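Local coordinates for protein phosphoglycerate kinase (Coxiella burnetii, PDB 4NG4) that catalyses reversible phosphate transfer between 1,3-bisphosphoglycerate and ADP, giving 3-phosphoglycerate and ATP in the glycolytic direction, at residues Glu31-Pro36 against Val65-His70; Pro101-Trp106 against Gln116-Glu121; Val148-Ala153 against Ala174-Ile179. All coordinates share one frame; numbering follows the deposited sequence.

Contact 1. Residues Glu31-Pro36 against Val65-His70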
loop_
_atom_site.group_PDB
_atom_site.type_symbol
_atom_site.label_atom_id
_atom_site.label_comp_id
_atom_site.label_asym_id
_atom_site.label_seq_id
_atom_site.Cartn_x
_atom_site.Cartn_y
_atom_site.Cartn_z
ATOM N N GLU A 31 7.334 6.436 13.156
ATOM C CA GLU A 31 7.660 6.478 11.740
ATOM C C GLU A 31 7.992 5.067 11.221
ATOM O O GLU A 31 8.203 4.134 11.998
ATOM C CB GLU A 31 8.844 7.411 11.515
ATOM C CG GLU A 31 8.617 8.853 11.968
ATOM C CD GLU A 31 7.870 9.693 10.957
ATOM O OE1 GLU A 31 7.592 9.189 9.855
ATOM O OE2 GLU A 31 7.565 10.875 11.270
ATOM N N ASP A 32 7.995 4.936 9.893
ATOM C CA ASP A 32 8.397 3.725 9.183
ATOM C C ASP A 32 9.774 4.023 8.602
ATOM O O ASP A 32 9.910 4.507 7.496
ATOM C CB ASP A 32 7.373 3.370 8.096
ATOM C CG ASP A 32 7.715 2.082 7.339
ATOM O OD1 ASP A 32 8.724 1.407 7.645
ATOM O OD2 ASP A 32 6.961 1.723 6.407
ATOM N N LEU A 33 10.793 3.757 9.401
ATOM C CA LEU A 33 12.198 3.901 8.998
ATOM C C LEU A 33 12.823 2.523 8.727
ATOM O O LEU A 33 14.033 2.381 8.787
ATOM C CB LEU A 33 12.970 4.624 10.112
ATOM C CG LEU A 33 12.258 5.849 10.710
ATOM C CD1 LEU A 33 13.169 6.584 11.703
ATOM C CD2 LEU A 33 11.766 6.799 9.617
ATOM N N ASN A 34 11.972 1.538 8.418
ATOM C CA ASN A 34 12.342 0.120 8.216
ATOM C C ASN A 34 13.057 -0.079 6.883
ATOM O O ASN A 34 12.503 -0.634 5.951
ATOM C CB ASN A 34 11.061 -0.754 8.286
ATOM C CG ASN A 34 11.330 -2.232 8.146
ATOM O OD1 ASN A 34 12.356 -2.731 8.556
ATOM N ND2 ASN A 34 10.386 -2.943 7.571
ATOM N N VAL A 35 14.293 0.376 6.816
ATOM C CA VAL A 35 15.039 0.415 5.570
ATOM C C VAL A 35 15.714 -0.922 5.266
ATOM O O VAL A 35 16.060 -1.655 6.179
ATOM C CB VAL A 35 16.108 1.537 5.601
ATOM C CG1 VAL A 35 15.442 2.900 5.776
ATOM C CG2 VAL A 35 17.113 1.281 6.708
ATOM N N PRO A 36 15.908 -1.240 3.971
ATOM C CA PRO A 36 16.744 -2.386 3.553
ATOM C C PRO A 36 18.211 -2.245 3.990
ATOM O O PRO A 36 18.702 -1.125 4.118
ATOM C CB PRO A 36 16.653 -2.351 2.023
ATOM C CG PRO A 36 15.453 -1.545 1.717
ATOM C CD PRO A 36 15.301 -0.555 2.818
ATOM N N VAL A 65 11.780 15.872 20.686
ATOM C CA VAL A 65 11.352 14.814 19.753
ATOM C C VAL A 65 11.912 13.418 20.040
ATOM O O VAL A 65 13.125 13.225 20.076
ATOM C CB VAL A 65 11.689 15.189 18.285
ATOM C CG1 VAL A 65 11.675 13.957 17.402
ATOM C CG2 VAL A 65 10.711 16.228 17.769
ATOM N N MET A 66 11.008 12.460 20.227
ATOM C CA MET A 66 11.362 11.049 20.336
ATOM C C MET A 66 10.877 10.294 19.089
ATOM O O MET A 66 9.674 10.103 18.901
ATOM C CB MET A 66 10.720 10.439 21.581
ATOM C CG MET A 66 11.304 10.922 22.890
ATOM S SD MET A 66 10.274 10.484 24.318
ATOM C CE MET A 66 9.058 11.791 24.245
ATOM N N ILE A 67 11.816 9.872 18.248
ATOM C CA ILE A 67 11.475 9.212 16.991
ATOM C C ILE A 67 11.370 7.705 17.184
ATOM O O ILE A 67 12.329 7.056 17.581
ATOM C CB ILE A 67 12.518 9.484 15.896
ATOM C CG1 ILE A 67 12.728 10.994 15.700
ATOM C CG2 ILE A 67 12.074 8.824 14.592
ATOM C CD1 ILE A 67 13.939 11.331 14.854
ATOM N N LEU A 68 10.213 7.148 16.857
ATOM C CA LEU A 68 9.916 5.745 17.126
ATOM C C LEU A 68 9.801 4.960 15.807
ATOM O O LEU A 68 9.205 5.448 14.852
ATOM C CB LEU A 68 8.615 5.672 17.921
ATOM C CG LEU A 68 8.491 4.599 18.991
ATOM C CD1 LEU A 68 9.590 4.699 20.074
ATOM C CD2 LEU A 68 7.100 4.707 19.585
ATOM N N SER A 69 10.405 3.778 15.734
ATOM C CA SER A 69 10.324 2.967 14.514
ATOM C C SER A 69 10.624 1.488 14.715
ATOM O O SER A 69 11.188 1.077 15.727
ATOM C CB SER A 69 11.256 3.488 13.418
ATOM O OG SER A 69 10.947 2.868 12.180
ATOM N N HIS A 70 10.216 0.694 13.731
ATOM C CA HIS A 70 10.527 -0.716 13.731
ATOM C C HIS A 70 11.681 -0.934 12.763
ATOM O O HIS A 70 12.062 -0.015 12.046
ATOM C CB HIS A 70 9.292 -1.563 13.387
ATOM C CG HIS A 70 8.800 -1.383 11.988
ATOM N ND1 HIS A 70 8.089 -0.274 11.586
ATOM C CD2 HIS A 70 8.913 -2.177 10.895
ATOM C CE1 HIS A 70 7.780 -0.392 10.306
ATOM N NE2 HIS A 70 8.276 -1.533 9.861
#
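Ser69 OG points at the Glu31-Leu33 backbone and accepts the N-H of Leu33, with N and OG 2.9 Å apart. The same hydroxyl lies 3.0 Å from Glu31 O. Its chi1 of -168°, which swings OG opposite the backbone N of Ser69, puts it there. One residue earlier, Leu68 O takes the N-H of Glu31, N to O 2.7 Å, an almost straight bond coming in nearly along the C=O axis. Asn34 CB meets the His70 ring obliquely at NE2, 3.3 Å away, and the Asn34 amide is turned about 49° from the ring plane. On the same ring CE1 meets Asp32 OD1 at 3.3 Å, carboxylate and ring planes 30° apart. Leu33 CB and CG also lie against Ser69, and the leucine crosses Ile67 at about a right angle, Leu33 CD1 against Ile67 CG2 at 3.8 Å. This is the carboxyl-end side of strands 26-31 and 64-69, neighbours in the parallel sheet of the N-terminal domain; Asp32, Leu33, Asn34 and His70 belong to the predicted substrate site there. Asn34 is the centre of an inverse gamma turn, and its N-H gives Asp32 OD1 a weak bond, which ties the loop to itself. Further partners set the polar ends: Gly72 N donates to Asn34 OD1, Arg30 NH1 is bonded to His70 ND1, and Arg47 makes a long, weak ion pair with Asp32 OD1. Helix 86-94 packs on the apolar side, with Val88 against Leu33 and Leu92 against Ile67, while Ala51 and Thr54 of helix 46-60 touch Glu31, whose OE2 lies close to the like-charged Asp150 OD2.

Contact 2. Residues Pro101-Trp106 against Gln116-Glu121; sequences PLINDW and QAILCE
Leu102 and Ile103 lie along Leu119 and Cys120 as parallel strand neighbours, and three backbone hydrogen bonds join the two segments. Leu119 uses both its groups: its N-H goes to Pro101 O, and its O takes the N-H of Ile103 at an N to O distance of 2.9 Å. Glu121 N then donates to Ile103 O, the pair 3.0 Å apart and more bent, at 141°. Strand 102-103 is the outermost of its sheet, and residues 107-115 between the segments contain neither helix nor strand.

Among apolar contacts, Pro101 CG rests on Ile118 CG2 at 3.6 Å and Ile103 CG1 on Ile118 CB at 3.8 Å, so the branched side chain of Ile118 spans two partners. Leu102 CD2 packs beside Glu121 OE2, whose hydrogen bond is with Ser84 OG, while OE1 of the same carboxylate takes Leu85 N.

The aromatic contact is that of Trp106, whose chi1 of 61° sets CG between its backbone N and carbonyl carbon and brings the indole against Cys120. Cys120 CB stands over the five-membered ring, 3.4 Å from its centroid and 7° off the normal, with SG over the same face at 3.8 Å from that centroid. The regular ladder thus fixes the strand register, whereas within this pair of segments the indole is met by Cys120 over one face and by one weak N-H bond, Trp106 NE1 to Glu121 O.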
loop_
_atom_site.group_PDB
_atom_site.type_symbol
_atom_site.label_atom_id
_atom_site.label_comp_id
_atom_site.label_asym_id
_atom_site.label_seq_id
_atom_site.Cartn_x
_atom_site.Cartn_y
_atom_site.Cartn_z
ATOM N N PRO A 101 20.935 10.982 18.546
ATOM C CA PRO A 101 21.543 9.840 19.204
ATOM C C PRO A 101 20.565 8.688 19.334
ATOM O O PRO A 101 19.377 8.917 19.550
ATOM C CB PRO A 101 21.895 10.385 20.592
ATOM C CG PRO A 101 20.852 11.404 20.861
ATOM C CD PRO A 101 20.521 12.017 19.516
ATOM N N LEU A 102 21.083 7.465 19.210
ATOM C CA LEU A 102 20.314 6.237 19.419
ATOM C C LEU A 102 20.102 6.001 20.918
ATOM O O LEU A 102 21.060 5.742 21.636
ATOM C CB LEU A 102 21.082 5.051 18.818
ATOM C CG LEU A 102 20.376 3.698 18.716
ATOM C CD1 LEU A 102 19.380 3.703 17.567
ATOM C CD2 LEU A 102 21.392 2.591 18.523
ATOM N N ILE A 103 18.861 6.097 21.393
ATOM C CA ILE A 103 18.565 5.877 22.816
ATOM C C ILE A 103 18.049 4.463 23.046
ATOM O O ILE A 103 17.047 4.060 22.475
ATOM C CB ILE A 103 17.540 6.887 23.359
ATOM C CG1 ILE A 103 18.101 8.310 23.305
ATOM C CG2 ILE A 103 17.159 6.558 24.803
ATOM C CD1 ILE A 103 19.320 8.537 24.184
ATOM N N ASN A 104 18.715 3.737 23.931
ATOM C CA ASN A 104 18.541 2.301 24.049
ATOM C C ASN A 104 17.608 1.857 25.173
ATOM O O ASN A 104 16.775 0.959 24.966
ATOM C CB ASN A 104 19.902 1.661 24.257
ATOM C CG ASN A 104 19.893 0.219 23.915
ATOM O OD1 ASN A 104 19.328 -0.605 24.646
ATOM N ND2 ASN A 104 20.493 -0.113 22.775
ATOM N N ASP A 105 17.780 2.454 26.357
ATOM C CA ASP A 105 16.948 2.142 27.527
ATOM C C ASP A 105 15.816 3.168 27.640
ATOM O O ASP A 105 15.545 3.717 28.710
ATOM C CB ASP A 105 17.804 2.090 28.813
ATOM C CG ASP A 105 18.686 3.335 29.001
ATOM O OD1 ASP A 105 18.558 4.290 28.204
ATOM O OD2 ASP A 105 19.518 3.353 29.937
ATOM N N TRP A 106 15.138 3.418 26.528
ATOM C CA TRP A 106 14.228 4.567 26.448
ATOM C C TRP A 106 12.937 4.450 27.266
ATOM O O TRP A 106 12.290 5.465 27.522
ATOM C CB TRP A 106 13.908 4.920 24.985
ATOM C CG TRP A 106 13.230 3.840 24.172
ATOM C CD1 TRP A 106 13.836 2.891 23.398
ATOM C CD2 TRP A 106 11.826 3.634 24.023
ATOM N NE1 TRP A 106 12.891 2.101 22.785
ATOM C CE2 TRP A 106 11.649 2.539 23.152
ATOM C CE3 TRP A 106 10.698 4.264 24.550
ATOM C CZ2 TRP A 106 10.387 2.051 22.810
ATOM C CZ3 TRP A 106 9.438 3.788 24.197
ATOM C CH2 TRP A 106 9.295 2.691 23.344
ATOM N N GLN A 116 15.852 19.454 19.802
ATOM C CA GLN A 116 16.638 18.297 19.381
ATOM C C GLN A 116 15.729 17.072 19.250
ATOM O O GLN A 116 14.557 17.105 19.637
ATOM C CB GLN A 116 17.833 18.034 20.318
ATOM C CG GLN A 116 17.491 17.650 21.756
ATOM C CD GLN A 116 18.632 16.923 22.461
ATOM O OE1 GLN A 116 18.823 15.711 22.278
ATOM N NE2 GLN A 116 19.389 17.656 23.274
ATOM N N ALA A 117 16.278 16.002 18.683
ATOM C CA ALA A 117 15.509 14.786 18.398
ATOM C C ALA A 117 16.336 13.536 18.657
ATOM O O ALA A 117 17.495 13.448 18.250
ATOM C CB ALA A 117 15.035 14.790 16.958
ATOM N N ILE A 118 15.728 12.560 19.318
ATOM C CA ILE A 118 16.395 11.293 19.595
ATOM C C ILE A 118 15.623 10.166 18.925
ATOM O O ILE A 118 14.415 10.273 18.706
ATOM C CB ILE A 118 16.592 11.044 21.131
ATOM C CG1 ILE A 118 15.256 10.900 21.871
ATOM C CG2 ILE A 118 17.405 12.171 21.747
ATOM C CD1 ILE A 118 14.577 9.546 21.695
ATOM N N LEU A 119 16.337 9.098 18.578
ATOM C CA LEU A 119 15.736 7.917 17.949
ATOM C C LEU A 119 15.793 6.746 18.921
ATOM O O LEU A 119 16.874 6.260 19.257
ATOM C CB LEU A 119 16.464 7.561 16.642
ATOM C CG LEU A 119 16.012 6.313 15.872
ATOM C CD1 LEU A 119 14.556 6.417 15.438
ATOM C CD2 LEU A 119 16.921 6.083 14.686
ATOM N N CYS A 120 14.618 6.314 19.374
ATOM C CA CYS A 120 14.492 5.146 20.231
ATOM C C CYS A 120 14.887 3.896 19.446
ATOM O O CYS A 120 14.623 3.797 18.227
ATOM C CB CYS A 120 13.050 5.009 20.737
ATOM S SG CYS A 120 12.470 6.396 21.782
ATOM N N GLU A 121 15.497 2.941 20.152
ATOM C CA GLU A 121 15.929 1.701 19.535
ATOM C C GLU A 121 14.707 0.871 19.090
ATOM O O GLU A 121 13.662 0.908 19.741
ATOM C CB GLU A 121 16.809 0.920 20.506
ATOM C CG GLU A 121 17.360 -0.394 19.981
ATOM C CD GLU A 121 18.040 -0.278 18.632
ATOM O OE1 GLU A 121 17.342 -0.010 17.623
ATOM O OE2 GLU A 121 19.270 -0.494 18.569
#

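Contact 3. Residues Val148-Ala153 against Ala174-Ile179; sequences VMDAFA and AGPLLI
The Phe152 ring meets Leu178 at its edge, Leu178 CG lying near the ring plane, and the Phe152 CB is 4.3 Å from that CG. Phe152 also touches Ile394 of helix 392-401. The other flat group is the Asp150 carboxylate. Its OD1, on the syn side, accepts the N-H of Leu177 at 2.9 Å from N, with a bent angle of 137°, and Leu177 CB lies 3.3 Å from the same oxygen. OD2 is bonded to Thr54 OG1 of helix 46-60. The carboxylate reaches the first turn of helix 176-190 because CG is opposite the backbone N of Asp150, chi1 -167°. Gly175 holds the N-cap position of that helix, and its own N-H goes to Met149 O, N to O 3.1 Å, the donor standing well above the carbonyl plane. Ala174 CA brings a C-H to the same oxygen, at 3.3 Å. Met149 and Ala174 are parallel neighbours in the beta-alpha-beta crossover of strand 146-149, helix 160-168 and strand 171-174 at the edge of the sheet. The Leu178 and Met149 side chains cross at about a right angle, Leu178 CD1 3.7 Å from Met149 CG, while Val148 CG1 lies against Gly175. Met149 and Ala174 also lean on Leu397 of helix 392-401. The buried Asp150 carboxylate thus has an N-H of the helix's first turn and a hydroxyl as partners; with Glu31 OE2 close to its OD2, the two acids probably share a proton or are otherwise offset, and the positive helix end may help stabilise any negative charge.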
loop_
_atom_site.group_PDB
_atom_site.type_symbol
_atom_site.label_atom_id
_atom_site.label_comp_id
_atom_site.label_asym_id
_atom_site.label_seq_id
_atom_site.Cartn_x
_atom_site.Cartn_y
_atom_site.Cartn_z
ATOM N N VAL A 148 2.231 11.022 17.947
ATOM C CA VAL A 148 1.939 11.274 16.544
ATOM C C VAL A 148 2.134 9.989 15.734
ATOM O O VAL A 148 3.273 9.565 15.514
ATOM C CB VAL A 148 2.851 12.376 15.984
ATOM C CG1 VAL A 148 2.448 12.726 14.573
ATOM C CG2 VAL A 148 2.773 13.593 16.851
ATOM N N MET A 149 1.028 9.366 15.319
ATOM C CA MET A 149 1.079 8.211 14.431
ATOM C C MET A 149 1.274 8.699 13.016
ATOM O O MET A 149 0.328 9.148 12.374
ATOM C CB MET A 149 -0.196 7.360 14.521
ATOM C CG MET A 149 -0.212 6.110 13.607
ATOM S SD MET A 149 1.334 5.181 13.609
ATOM C CE MET A 149 0.781 3.561 13.097
ATOM N N ASP A 150 2.505 8.583 12.532
ATOM C CA ASP A 150 2.874 9.022 11.199
ATOM C C ASP A 150 3.367 7.831 10.373
ATOM O O ASP A 150 4.274 7.990 9.561
ATOM C CB ASP A 150 3.969 10.080 11.329
ATOM C CG ASP A 150 4.224 10.841 10.047
ATOM O OD1 ASP A 150 3.243 11.250 9.373
ATOM O OD2 ASP A 150 5.420 11.048 9.724
ATOM N N ALA A 151 2.756 6.654 10.568
ATOM C CA ALA A 151 3.243 5.396 9.967
ATOM C C ALA A 151 2.145 4.505 9.325
ATOM O O ALA A 151 1.864 3.389 9.803
ATOM C CB ALA A 151 4.013 4.609 11.018
ATOM N N PHE A 152 1.554 4.986 8.227
ATOM C CA PHE A 152 0.461 4.268 7.555
ATOM C C PHE A 152 0.830 2.833 7.139
ATOM O O PHE A 152 -0.021 1.936 7.185
ATOM C CB PHE A 152 -0.039 5.051 6.332
ATOM C CG PHE A 152 -1.244 4.432 5.655
ATOM C CD1 PHE A 152 -2.530 4.740 6.080
ATOM C CD2 PHE A 152 -1.093 3.551 4.601
ATOM C CE1 PHE A 152 -3.645 4.176 5.470
ATOM C CE2 PHE A 152 -2.199 2.992 3.986
ATOM C CZ PHE A 152 -3.479 3.302 4.424
ATOM N N ALA A 153 2.074 2.605 6.722
ATOM C CA ALA A 153 2.512 1.250 6.348
ATOM C C ALA A 153 2.432 0.234 7.497
ATOM O O ALA A 153 2.540 -0.971 7.267
ATOM C CB ALA A 153 3.921 1.281 5.793
ATOM N N ALA A 174 -2.465 12.167 14.111
ATOM C CA ALA A 174 -1.754 11.654 12.948
ATOM C C ALA A 174 -0.774 12.706 12.425
ATOM O O ALA A 174 -1.043 13.906 12.512
ATOM C CB ALA A 174 -2.743 11.256 11.867
ATOM N N GLY A 175 0.354 12.246 11.888
ATOM C CA GLY A 175 1.331 13.120 11.250
ATOM C C GLY A 175 0.949 13.386 9.808
ATOM O O GLY A 175 -0.012 12.797 9.310
ATOM N N PRO A 176 1.703 14.265 9.115
ATOM C CA PRO A 176 1.397 14.640 7.725
ATOM C C PRO A 176 1.542 13.528 6.661
ATOM O O PRO A 176 0.860 13.572 5.641
ATOM C CB PRO A 176 2.365 15.799 7.446
ATOM C CG PRO A 176 3.450 15.634 8.407
ATOM C CD PRO A 176 2.859 15.011 9.634
ATOM N N LEU A 177 2.399 12.535 6.879
ATOM C CA LEU A 177 2.522 11.445 5.901
ATOM C C LEU A 177 1.268 10.580 5.877
ATOM O O LEU A 177 0.705 10.336 4.819
ATOM C CB LEU A 177 3.764 10.591 6.160
ATOM C CG LEU A 177 5.021 11.086 5.452
ATOM C CD1 LEU A 177 5.343 12.525 5.846
ATOM C CD2 LEU A 177 6.181 10.161 5.765
ATOM N N LEU A 178 0.827 10.147 7.055
ATOM C CA LEU A 178 -0.410 9.388 7.195
ATOM C C LEU A 178 -1.539 10.253 6.658
ATOM O O LEU A 178 -2.497 9.728 6.080
ATOM C CB LEU A 178 -0.621 8.980 8.664
ATOM C CG LEU A 178 -1.724 7.982 9.021
ATOM C CD1 LEU A 178 -1.366 7.274 10.300
ATOM C CD2 LEU A 178 -3.093 8.671 9.149
ATOM N N ILE A 179 -1.367 11.580 6.785
ATOM C CA ILE A 179 -2.310 12.538 6.210
ATOM C C ILE A 179 -2.297 12.517 4.680
ATOM O O ILE A 179 -3.355 12.454 4.062
ATOM C CB ILE A 179 -2.079 13.981 6.699
ATOM C CG1 ILE A 179 -2.465 14.120 8.173
ATOM C CG2 ILE A 179 -2.903 14.956 5.884
ATOM C CD1 ILE A 179 -2.028 15.432 8.800
#

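All three contacts reach the six-stranded parallel sheet of the N-terminal domain, contact 1 at its centre and contacts 2 and 3 at opposite edges. Contacts 1 and 2 have centres about 11 Å apart: Ile67 N probably hydrogen-bonds to Ile118 O and Ile118 N to Val65 O, so the outer strand pair is laid on the strand that carries Ser69 and His70. Contact 3 lies about 12 Å from contact 1, between centres; Ala153 CB packs on Asp32 OD2, and Glu31 OE2 is 2.7 Å from Asp150 OD2. Contacts 2 and 3 do not touch, their nearest atoms about 12 Å apart. Contact 1 holds predicted substrate-site residues; bound ADP lies about 14 Å from the Phe152 side chain of contact 3.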